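Local coordinates for protein uronate isomerase (Bacillus halodurans C-125, PDB 3HK5) that probably catalyses the aldose-ketose interconversion of D-glucuronate and D-fructuronate, using a zinc site that here holds the sugar diacid D-arabinaric acid, at residues M25-F30 and Q352-R357; D43-Y48 and A356-Q361; P226-P231 and M257-K262. One frame throughout, in Å; residues are numbered along the deposited sequence.

How the contacts relate
From the N terminus, M25-F30 leaves strand 22-24 and pairs with Q352-R357 in contact 1, closing a loop over most of the chain. The next helix, 42-46, opens contact 2, whose far partner A356-Q361 shares A356 and R357 with contact 1; contact 2 starts and ends later, so the loops overlap and neither encloses the other, both ending where the chain enters helix 361-386. L29 also packs against the backbone of V358 and L359. Contact 3 is a short-range closure enclosed by both, joining the loop after strand 220-224 to strand 255-262. It touches contact 1 through M258 and H26 but stays about 9 Å from contact 2 at nearest atoms. All three reach the bound D-arabinaric acid.

Contact 1 (M25-F30 and Q352-R357); sequences MHTHLF and QHSDAR. With ZN (zinc ion), chain E; RAT (D-arabinaric acid), chain C.
H26, H28 and D355 meet around a shared zinc ion, making this a buried, metal-centred join between the loop after strand 22-24 and the loop leading into helix 361-386. The coordination is direct: H26 NE2 lies 2.2 Å from the zinc, H28 NE2 2.0 Å and D355 OD1 2.0 Å. O1B and O2 of D-arabinaric acid complete the set, chelating the metal through a carboxylate and its neighbouring hydroxyl. The three protein ligands are turned differently: the H28 ring is nearly coplanar with the D355 carboxylate (13°), whereas the H26 ring stands steeply across it (79°). H26 reaches the metal with CG anti to its backbone N (chi1 174°), while H28 swings its CG back beside the backbone N.

A second shell steadies D355. H353 NE2 donates to D355 OD2 over 2.9 Å, in the histidine's own ring plane but from above the carboxylate plane, which probably limits rotation of the carboxylate. The backbones run almost parallel and are tied twice, by D355 N to H26 O (2.9 Å) and by H28 N to A356 O (2.7 Å). R357 lays its CG along H28 CB and extends to the ligand, where its NE donates to O5A at 2.8 Å and its NH2 to O4, with a weak bond to O3. An HxH pair and a late aspartate on one metal are characteristic of the amidohydrolase superfamily.

Away from the metal, L29 CG packs on A356 CB at 4.0 Å. T27 OG1 forms an ST turn with L29 N and also bonds to V141 O, at the end of strand 137-141; S354 OG bonds to D24. Helix 361-386 covers L29 and S354 through L362, and R170 of strand 169-170 touches both zinc-binding histidines.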
loop_
_atom_site.group_PDB
_atom_site.type_symbol
_atom_site.label_atom_id
_atom_site.label_comp_id
_atom_site.label_asym_id
_atom_site.label_seq_id
_atom_site.Cartn_x
_atom_site.Cartn_y
_atom_site.Cartn_z
ATOM N N MET A 25 28.700 27.969 0.847
ATOM C CA MET A 25 28.922 26.555 1.162
ATOM C C MET A 25 28.471 25.473 0.188
ATOM O O MET A 25 28.563 24.281 0.487
ATOM C CB MET A 25 28.445 26.246 2.594
ATOM C CG MET A 25 27.054 26.730 2.948
ATOM S SD MET A 25 25.774 25.696 2.262
ATOM C CE MET A 25 26.069 24.195 3.146
ATOM N N HIS A 26 27.994 25.880 -0.979
ATOM C CA HIS A 26 27.639 24.927 -2.021
ATOM C C HIS A 26 27.517 25.597 -3.375
ATOM O O HIS A 26 26.607 26.391 -3.604
ATOM C CB HIS A 26 26.339 24.172 -1.730
ATOM C CG HIS A 26 25.912 23.290 -2.866
ATOM N ND1 HIS A 26 26.733 22.319 -3.397
ATOM C CD2 HIS A 26 24.782 23.275 -3.613
ATOM C CE1 HIS A 26 26.130 21.746 -4.423
ATOM N NE2 HIS A 26 24.947 22.307 -4.576
ATOM N N THR A 27 28.456 25.271 -4.262
ATOM C CA THR A 27 28.476 25.798 -5.627
ATOM C C THR A 27 28.977 24.704 -6.568
ATOM O O THR A 27 29.365 23.613 -6.132
ATOM C CB THR A 27 29.453 26.981 -5.800
ATOM O OG1 THR A 27 30.798 26.478 -5.807
ATOM C CG2 THR A 27 29.296 28.002 -4.668
ATOM N N HIS A 28 28.971 25.021 -7.859
ATOM C CA HIS A 28 29.448 24.125 -8.891
ATOM C C HIS A 28 30.544 24.883 -9.641
ATOM O O HIS A 28 30.655 24.827 -10.872
ATOM C CB HIS A 28 28.291 23.733 -9.818
ATOM C CG HIS A 28 27.225 22.939 -9.128
ATOM N ND1 HIS A 28 27.315 21.576 -8.938
ATOM C CD2 HIS A 28 26.087 23.329 -8.504
ATOM C CE1 HIS A 28 26.280 21.163 -8.228
ATOM N NE2 HIS A 28 25.521 22.208 -7.951
ATOM N N LEU A 29 31.340 25.616 -8.869
ATOM C CA LEU A 29 32.458 26.377 -9.413
ATOM C C LEU A 29 33.722 25.595 -9.097
ATOM O O LEU A 29 33.708 24.690 -8.257
ATOM C CB LEU A 29 32.537 27.767 -8.774
ATOM C CG LEU A 29 31.312 28.661 -8.988
ATOM C CD1 LEU A 29 31.547 30.019 -8.329
ATOM C CD2 LEU A 29 31.047 28.817 -10.480
ATOM N N PHE A 30 34.812 25.941 -9.769
ATOM C CA PHE A 30 36.077 25.256 -9.552
ATOM C C PHE A 30 37.242 26.231 -9.503
ATOM O O PHE A 30 37.216 27.282 -10.155
ATOM C CB PHE A 30 36.329 24.245 -10.675
ATOM C CG PHE A 30 35.338 23.111 -10.711
ATOM C CD1 PHE A 30 35.529 21.977 -9.925
ATOM C CD2 PHE A 30 34.226 23.168 -11.552
ATOM C CE1 PHE A 30 34.627 20.907 -9.980
ATOM C CE2 PHE A 30 33.317 22.105 -11.615
ATOM C CZ PHE A 30 33.522 20.970 -10.824
ATOM N N GLN A 352 21.457 30.814 3.035
ATOM C CA GLN A 352 21.613 30.647 1.608
ATOM C C GLN A 352 22.976 30.172 1.105
ATOM O O GLN A 352 23.982 30.234 1.818
ATOM C CB GLN A 352 21.261 31.987 0.945
ATOM C CG GLN A 352 21.241 31.975 -0.560
ATOM C CD GLN A 352 20.116 31.125 -1.114
ATOM O OE1 GLN A 352 19.986 29.945 -0.775
ATOM N NE2 GLN A 352 19.296 31.719 -1.975
ATOM N N HIS A 353 22.960 29.670 -0.130
ATOM C CA HIS A 353 24.139 29.229 -0.865
ATOM C C HIS A 353 23.769 29.601 -2.307
ATOM O O HIS A 353 22.588 29.744 -2.610
ATOM C CB HIS A 353 24.380 27.712 -0.724
ATOM C CG HIS A 353 23.362 26.857 -1.413
ATOM N ND1 HIS A 353 22.229 26.388 -0.779
ATOM C CD2 HIS A 353 23.318 26.367 -2.675
ATOM C CE1 HIS A 353 21.532 25.646 -1.622
ATOM N NE2 HIS A 353 22.171 25.615 -2.779
ATOM N N SER A 354 24.749 29.768 -3.191
ATOM C CA SER A 354 24.444 30.171 -4.569
ATOM C C SER A 354 24.181 29.051 -5.561
ATOM O O SER A 354 23.381 29.221 -6.481
ATOM C CB SER A 354 25.568 31.033 -5.139
ATOM O OG SER A 354 26.717 30.244 -5.400
ATOM N N ASP A 355 24.871 27.926 -5.386
ATOM C CA ASP A 355 24.741 26.795 -6.291
ATOM C C ASP A 355 25.236 27.248 -7.662
ATOM O O ASP A 355 24.851 26.689 -8.687
ATOM C CB ASP A 355 23.275 26.362 -6.398
ATOM C CG ASP A 355 23.098 24.868 -6.206
ATOM O OD1 ASP A 355 23.842 24.096 -6.843
ATOM O OD2 ASP A 355 22.216 24.466 -5.416
ATOM N N ALA A 356 26.091 28.264 -7.671
ATOM C CA ALA A 356 26.603 28.823 -8.918
ATOM C C ALA A 356 27.310 27.820 -9.818
ATOM O O ALA A 356 28.177 27.057 -9.370
ATOM C CB ALA A 356 27.533 29.993 -8.621
ATOM N N ARG A 357 26.917 27.825 -11.090
ATOM C CA ARG A 357 27.512 26.953 -12.105
ATOM C C ARG A 357 28.428 27.806 -12.974
ATOM O O ARG A 357 29.377 27.308 -13.580
ATOM C CB ARG A 357 26.425 26.316 -12.983
ATOM C CG ARG A 357 25.827 25.034 -12.411
ATOM C CD ARG A 357 24.622 24.618 -13.207
ATOM N NE ARG A 357 24.090 23.327 -12.793
ATOM C CZ ARG A 357 24.523 22.153 -13.250
ATOM N NH1 ARG A 357 25.507 22.102 -14.140
ATOM N NH2 ARG A 357 23.956 21.026 -12.830
HETATM ZN ZN ZN E . 24.052 22.129 -6.557
HETATM O O1A RAT C . 22.226 18.350 -7.408
HETATM C C1 RAT C . 22.620 19.537 -7.268
HETATM O O1B RAT C . 23.614 19.900 -6.603
HETATM C C2 RAT C . 21.811 20.627 -7.971
HETATM O O2 RAT C . 22.082 21.893 -7.333
HETATM C C3 RAT C . 22.153 20.706 -9.477
HETATM O O3 RAT C . 23.482 21.223 -9.651
HETATM C C4 RAT C . 21.162 21.591 -10.290
HETATM O O4 RAT C . 21.255 21.296 -11.684
HETATM C C5 RAT C . 21.413 23.106 -10.105
HETATM O O5A RAT C . 21.894 23.744 -11.060
HETATM O O5B RAT C . 21.106 23.602 -8.982
HETATM O O HOH W 1 26.527 29.686 2.119
HETATM O O HOH W 2 32.216 26.347 -13.065
HETATM O O HOH W 3 29.503 24.469 -13.629
#

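Contact 2 (D43-Y48 and A356-Q361); sequences DELLTY and ARVLEQ. With RAT (D-arabinaric acid), chain C.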
loop_
_atom_site.group_PDB
_atom_site.type_symbol
_atom_site.label_atom_id
_atom_site.label_comp_id
_atom_site.label_asym_id
_atom_site.label_seq_id
_atom_site.Cartn_x
_atom_site.Cartn_y
_atom_site.Cartn_z
ATOM N N ASP A 43 28.238 34.437 -22.212
ATOM C CA ASP A 43 27.703 33.343 -23.021
ATOM C C ASP A 43 27.327 32.186 -22.098
ATOM O O ASP A 43 26.298 31.540 -22.289
ATOM C CB ASP A 43 28.727 32.844 -24.047
ATOM C CG ASP A 43 29.010 33.859 -25.139
ATOM O OD1 ASP A 43 28.051 34.389 -25.738
ATOM O OD2 ASP A 43 30.201 34.119 -25.407
ATOM N N GLU A 44 28.170 31.927 -21.101
ATOM C CA GLU A 44 27.914 30.855 -20.144
ATOM C C GLU A 44 26.716 31.237 -19.289
ATOM O O GLU A 44 25.868 30.402 -18.994
ATOM C CB GLU A 44 29.124 30.629 -19.230
ATOM C CG GLU A 44 30.357 30.056 -19.919
ATOM C CD GLU A 44 30.078 28.750 -20.645
ATOM O OE1 GLU A 44 29.296 27.926 -20.126
ATOM O OE2 GLU A 44 30.654 28.534 -21.732
ATOM N N LEU A 45 26.657 32.504 -18.888
ATOM C CA LEU A 45 25.552 32.986 -18.071
ATOM C C LEU A 45 24.224 32.787 -18.786
ATOM O O LEU A 45 23.245 32.373 -18.174
ATOM C CB LEU A 45 25.709 34.476 -17.751
ATOM C CG LEU A 45 26.709 34.935 -16.688
ATOM C CD1 LEU A 45 26.606 36.466 -16.538
ATOM C CD2 LEU A 45 26.404 34.266 -15.353
ATOM N N LEU A 46 24.196 33.079 -20.081
ATOM C CA LEU A 46 22.969 32.954 -20.850
ATOM C C LEU A 46 22.597 31.518 -21.181
ATOM O O LEU A 46 21.428 31.215 -21.392
ATOM C CB LEU A 46 23.062 33.784 -22.131
ATOM C CG LEU A 46 22.995 35.305 -21.931
ATOM C CD1 LEU A 46 23.366 36.022 -23.235
ATOM C CD2 LEU A 46 21.585 35.706 -21.469
ATOM N N THR A 47 23.580 30.626 -21.214
ATOM C CA THR A 47 23.291 29.236 -21.527
ATOM C C THR A 47 23.131 28.377 -20.280
ATOM O O THR A 47 23.104 27.153 -20.360
ATOM C CB THR A 47 24.360 28.641 -22.470
ATOM O OG1 THR A 47 25.659 28.810 -21.904
ATOM C CG2 THR A 47 24.315 29.349 -23.820
ATOM N N TYR A 48 23.037 29.041 -19.128
ATOM C CA TYR A 48 22.798 28.387 -17.832
ATOM C C TYR A 48 21.546 27.538 -18.086
ATOM O O TYR A 48 20.621 28.005 -18.742
ATOM C CB TYR A 48 22.524 29.491 -16.807
ATOM C CG TYR A 48 22.189 29.094 -15.384
ATOM C CD1 TYR A 48 22.838 28.032 -14.751
ATOM C CD2 TYR A 48 21.302 29.880 -14.623
ATOM C CE1 TYR A 48 22.623 27.766 -13.395
ATOM C CE2 TYR A 48 21.082 29.624 -13.270
ATOM C CZ TYR A 48 21.748 28.568 -12.657
ATOM O OH TYR A 48 21.554 28.336 -11.304
ATOM N N ALA A 356 26.091 28.264 -7.671
ATOM C CA ALA A 356 26.603 28.823 -8.918
ATOM C C ALA A 356 27.310 27.820 -9.818
ATOM O O ALA A 356 28.177 27.057 -9.370
ATOM C CB ALA A 356 27.533 29.993 -8.621
ATOM N N ARG A 357 26.917 27.825 -11.090
ATOM C CA ARG A 357 27.512 26.953 -12.105
ATOM C C ARG A 357 28.428 27.806 -12.974
ATOM O O ARG A 357 29.377 27.308 -13.580
ATOM C CB ARG A 357 26.425 26.316 -12.983
ATOM C CG ARG A 357 25.827 25.034 -12.411
ATOM C CD ARG A 357 24.622 24.618 -13.207
ATOM N NE ARG A 357 24.090 23.327 -12.793
ATOM C CZ ARG A 357 24.523 22.153 -13.250
ATOM N NH1 ARG A 357 25.507 22.102 -14.140
ATOM N NH2 ARG A 357 23.956 21.026 -12.830
ATOM N N VAL A 358 28.119 29.097 -13.037
ATOM C CA VAL A 358 28.902 30.044 -13.815
ATOM C C VAL A 358 29.438 31.106 -12.854
ATOM O O VAL A 358 28.675 31.735 -12.111
ATOM C CB VAL A 358 28.031 30.704 -14.916
ATOM C CG1 VAL A 358 28.881 31.610 -15.808
ATOM C CG2 VAL A 358 27.346 29.613 -15.738
ATOM N N LEU A 359 30.754 31.286 -12.869
ATOM C CA LEU A 359 31.430 32.236 -11.992
ATOM C C LEU A 359 30.691 33.545 -11.685
ATOM O O LEU A 359 30.482 33.876 -10.521
ATOM C CB LEU A 359 32.814 32.555 -12.556
ATOM C CG LEU A 359 33.652 33.592 -11.800
ATOM C CD1 LEU A 359 33.908 33.116 -10.370
ATOM C CD2 LEU A 359 34.969 33.820 -12.539
ATOM N N GLU A 360 30.296 34.288 -12.715
ATOM C CA GLU A 360 29.613 35.571 -12.499
ATOM C C GLU A 360 28.299 35.506 -11.704
ATOM O O GLU A 360 27.840 36.523 -11.176
ATOM C CB GLU A 360 29.324 36.252 -13.837
ATOM C CG GLU A 360 30.547 36.764 -14.598
ATOM C CD GLU A 360 31.331 35.660 -15.296
ATOM O OE1 GLU A 360 30.792 34.537 -15.457
ATOM O OE2 GLU A 360 32.483 35.928 -15.698
ATOM N N GLN A 361 27.692 34.325 -11.624
ATOM C CA GLN A 361 26.432 34.198 -10.912
ATOM C C GLN A 361 26.552 34.553 -9.435
ATOM O O GLN A 361 25.564 34.919 -8.807
ATOM C CB GLN A 361 25.864 32.788 -11.076
ATOM C CG GLN A 361 25.595 32.428 -12.520
ATOM C CD GLN A 361 25.061 31.019 -12.671
ATOM O OE1 GLN A 361 25.459 30.109 -11.934
ATOM N NE2 GLN A 361 24.170 30.824 -13.643
HETATM O O1A RAT C . 22.226 18.350 -7.408
HETATM C C1 RAT C . 22.620 19.537 -7.268
HETATM O O1B RAT C . 23.614 19.900 -6.603
HETATM C C2 RAT C . 21.811 20.627 -7.971
HETATM O O2 RAT C . 22.082 21.893 -7.333
HETATM C C3 RAT C . 22.153 20.706 -9.477
HETATM O O3 RAT C . 23.482 21.223 -9.651
HETATM C C4 RAT C . 21.162 21.591 -10.290
HETATM O O4 RAT C . 21.255 21.296 -11.684
HETATM C C5 RAT C . 21.413 23.106 -10.105
HETATM O O5A RAT C . 21.894 23.744 -11.060
HETATM O O5B RAT C . 21.106 23.602 -8.982
HETATM O O HOH W 4 22.986 32.650 -15.354
#
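The polar part of the contact centres on Q361, whose NE2 sits 3.0 Å above the plane of the Y48 ring, over its centre. Ring and amide planes are 74° apart, so the amide comes nitrogen-first onto the ring face, an amino-aromatic contact, instead of stacking on it. The straight Q361 chain (chi2 179°) carries the group there, and two backbone donors in its own segment set its rotation: R357 N reaches OE1 at 2.8 Å, and V358 N bonds to the same oxygen from above the carbonyl plane. With OE1 gripped twice, NE2 is left turned toward Y48 and toward a water 2.8 Å away, which it shares with L45 O. That water links the end of helix 42-46 to the type I beta turn V358-Q361.

Edge contact comes from R357. Its CD lies near the plane of the Y48 ring, 3.7 Å from CE1, with the two side chains crossing at about a right angle. Y48 and Q361 thus pack round R357 as second-shell residues to the D-arabinaric acid site.

Apolar contact is carried by L45. Its CD2 rests 3.5 Å from Q361 CG and 3.7 Å from V358 CG1, while CD1 meets the CB of E360. E44 adds its CB, 3.6 Å from V358 CG1, so V358 is met by two successive residues of the helix.

Around this join, Y48 OH bonds to K365 of helix 361-386 and the Y48 ring stacks on Y50. E360 OE2 bonds to Q127 of helix 124-135, D43 makes a salt bridge with R116 of helix 112-120, and L46 packs on helix 71-84.

Contact 3 (P226-P231 and M257-K262); sequences PTFSFP and MMIGVK. With RAT (D-arabinaric acid), chain C.
P226 passes closest to G260, their CA atoms 4.3 Å apart, where strand 255-262 is interrupted. G260 has phi 116°, and with this backbone shape a CB would collide with the carbonyl oxygen of I259, which accounts for the glycine. The proline ring lies against the backbone of this break: CG is 3.5 Å from G260 O and CD 3.6 Å from V261 O, with K262 CB at the margin. An alanine here would lack CG and CD, and would probably leave a gap over the G260 and V261 carbonyls.

F228 carries the other half of the contact. With CG anti to the backbone N (chi1 177°), its ring hangs toward the strand; CE2 approaches M257 SD at 4.3 Å in an oblique Met-aromatic contact, the sulfur 5.2 Å from the ring centroid. CD2 meets I259 CD1 at 4.3 Å, so two alternate strand residues receive one ring. M258, between them, faces the other way: its CE comes 3.0 Å from O1B of D-arabinaric acid, and its side chain touches H26. K262 NZ makes a salt bridge to E285 of a second subunit.

I240 and R236 of helix 235-250 also touch F228. Strand 220-224, that helix and parallel strand 255-262 form a beta-alpha-beta crossover, the building unit of the beta/alpha barrel of amidohydrolase enzymes, with outward-facing residues packing on the helical layer and M258 facing the active site.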
loop_
_atom_site.group_PDB
_atom_site.type_symbol
_atom_site.label_atom_id
_atom_site.label_comp_id
_atom_site.label_asym_id
_atom_site.label_seq_id
_atom_site.Cartn_x
_atom_site.Cartn_y
_atom_site.Cartn_z
ATOM N N PRO A 226 12.750 12.051 -4.067
ATOM C CA PRO A 226 11.623 12.279 -3.162
ATOM C C PRO A 226 11.301 11.010 -2.366
ATOM O O PRO A 226 10.792 11.075 -1.247
ATOM C CB PRO A 226 10.483 12.656 -4.114
ATOM C CG PRO A 226 11.207 13.308 -5.268
ATOM C CD PRO A 226 12.393 12.399 -5.456
ATOM N N THR A 227 11.610 9.858 -2.949
ATOM C CA THR A 227 11.330 8.573 -2.310
ATOM C C THR A 227 12.407 8.127 -1.314
ATOM O O THR A 227 12.362 7.011 -0.805
ATOM C CB THR A 227 11.184 7.475 -3.378
ATOM O OG1 THR A 227 12.359 7.470 -4.198
ATOM C CG2 THR A 227 9.968 7.743 -4.274
ATOM N N PHE A 228 13.377 8.990 -1.034
ATOM C CA PHE A 228 14.439 8.622 -0.103
ATOM C C PHE A 228 13.933 8.132 1.248
ATOM O O PHE A 228 13.078 8.759 1.879
ATOM C CB PHE A 228 15.386 9.800 0.141
ATOM C CG PHE A 228 16.467 9.500 1.139
ATOM C CD1 PHE A 228 17.428 8.529 0.872
ATOM C CD2 PHE A 228 16.504 10.159 2.365
ATOM C CE1 PHE A 228 18.410 8.216 1.810
ATOM C CE2 PHE A 228 17.485 9.853 3.315
ATOM C CZ PHE A 228 18.438 8.879 3.036
ATOM N N SER A 229 14.476 7.012 1.705
ATOM C CA SER A 229 14.086 6.484 2.999
ATOM C C SER A 229 15.273 5.823 3.684
ATOM O O SER A 229 16.230 5.409 3.035
ATOM C CB SER A 229 12.929 5.496 2.844
ATOM O OG SER A 229 13.326 4.382 2.085
ATOM N N PHE A 230 15.213 5.745 5.004
ATOM C CA PHE A 230 16.289 5.145 5.775
ATOM C C PHE A 230 15.794 4.811 7.173
ATOM O O PHE A 230 15.085 5.597 7.787
ATOM C CB PHE A 230 17.479 6.109 5.863
ATOM C CG PHE A 230 18.680 5.523 6.543
ATOM C CD1 PHE A 230 18.710 5.365 7.930
ATOM C CD2 PHE A 230 19.767 5.084 5.796
ATOM C CE1 PHE A 230 19.802 4.775 8.561
ATOM C CE2 PHE A 230 20.871 4.488 6.417
ATOM C CZ PHE A 230 20.886 4.334 7.799
ATOM N N PRO A 231 16.184 3.643 7.702
ATOM C CA PRO A 231 17.048 2.639 7.071
ATOM C C PRO A 231 16.404 1.946 5.871
ATOM O O PRO A 231 15.193 2.041 5.655
ATOM C CB PRO A 231 17.349 1.679 8.217
ATOM C CG PRO A 231 16.090 1.725 9.016
ATOM C CD PRO A 231 15.756 3.202 9.041
ATOM N N MET A 257 22.828 16.256 2.694
ATOM C CA MET A 257 21.808 15.583 1.913
ATOM C C MET A 257 20.921 16.642 1.257
ATOM O O MET A 257 20.339 17.476 1.940
ATOM C CB MET A 257 20.959 14.667 2.816
ATOM C CG MET A 257 21.747 13.551 3.525
ATOM S SD MET A 257 20.714 12.389 4.468
ATOM C CE MET A 257 20.253 13.426 5.817
ATOM N N MET A 258 20.846 16.616 -0.070
ATOM C CA MET A 258 20.019 17.554 -0.826
ATOM C C MET A 258 18.893 16.665 -1.366
ATOM O O MET A 258 19.036 15.977 -2.381
ATOM C CB MET A 258 20.850 18.208 -1.943
ATOM C CG MET A 258 22.206 18.774 -1.436
ATOM S SD MET A 258 23.049 19.964 -2.523
ATOM C CE MET A 258 23.551 18.992 -3.717
ATOM N N ILE A 259 17.776 16.689 -0.647
ATOM C CA ILE A 259 16.626 15.835 -0.919
ATOM C C ILE A 259 15.458 16.424 -1.705
ATOM O O ILE A 259 15.099 17.593 -1.532
ATOM C CB ILE A 259 16.079 15.300 0.433
ATOM C CG1 ILE A 259 17.218 14.645 1.224
ATOM C CG2 ILE A 259 14.913 14.324 0.206
ATOM C CD1 ILE A 259 16.891 14.422 2.697
ATOM N N GLY A 260 14.864 15.593 -2.561
ATOM C CA GLY A 260 13.706 16.013 -3.333
ATOM C C GLY A 260 13.814 16.079 -4.846
ATOM O O GLY A 260 12.829 16.426 -5.513
ATOM N N VAL A 261 14.982 15.752 -5.399
ATOM C CA VAL A 261 15.167 15.817 -6.849
ATOM C C VAL A 261 14.794 14.535 -7.609
ATOM O O VAL A 261 15.299 13.448 -7.317
ATOM C CB VAL A 261 16.626 16.199 -7.215
ATOM C CG1 VAL A 261 17.593 15.128 -6.735
ATOM C CG2 VAL A 261 16.753 16.391 -8.718
ATOM N N LYS A 262 13.887 14.672 -8.572
ATOM C CA LYS A 262 13.477 13.540 -9.400
ATOM C C LYS A 262 14.220 13.747 -10.718
ATOM O O LYS A 262 13.842 14.591 -11.548
ATOM C CB LYS A 262 11.956 13.533 -9.621
ATOM C CG LYS A 262 11.460 12.325 -10.406
ATOM C CD LYS A 262 9.935 12.248 -10.466
ATOM C CE LYS A 262 9.476 11.079 -11.338
ATOM N NZ LYS A 262 7.995 11.034 -11.496
HETATM O O1A RAT C . 22.226 18.350 -7.408
HETATM C C1 RAT C . 22.620 19.537 -7.268
HETATM O O1B RAT C . 23.614 19.900 -6.603
HETATM C C2 RAT C . 21.811 20.627 -7.971
HETATM O O2 RAT C . 22.082 21.893 -7.333
HETATM C C3 RAT C . 22.153 20.706 -9.477
HETATM O O3 RAT C . 23.482 21.223 -9.651
HETATM C C4 RAT C . 21.162 21.591 -10.290
HETATM O O4 RAT C . 21.255 21.296 -11.684
HETATM C C5 RAT C . 21.413 23.106 -10.105
HETATM O O5A RAT C . 21.894 23.744 -11.060
HETATM O O5B RAT C . 21.106 23.602 -8.982
#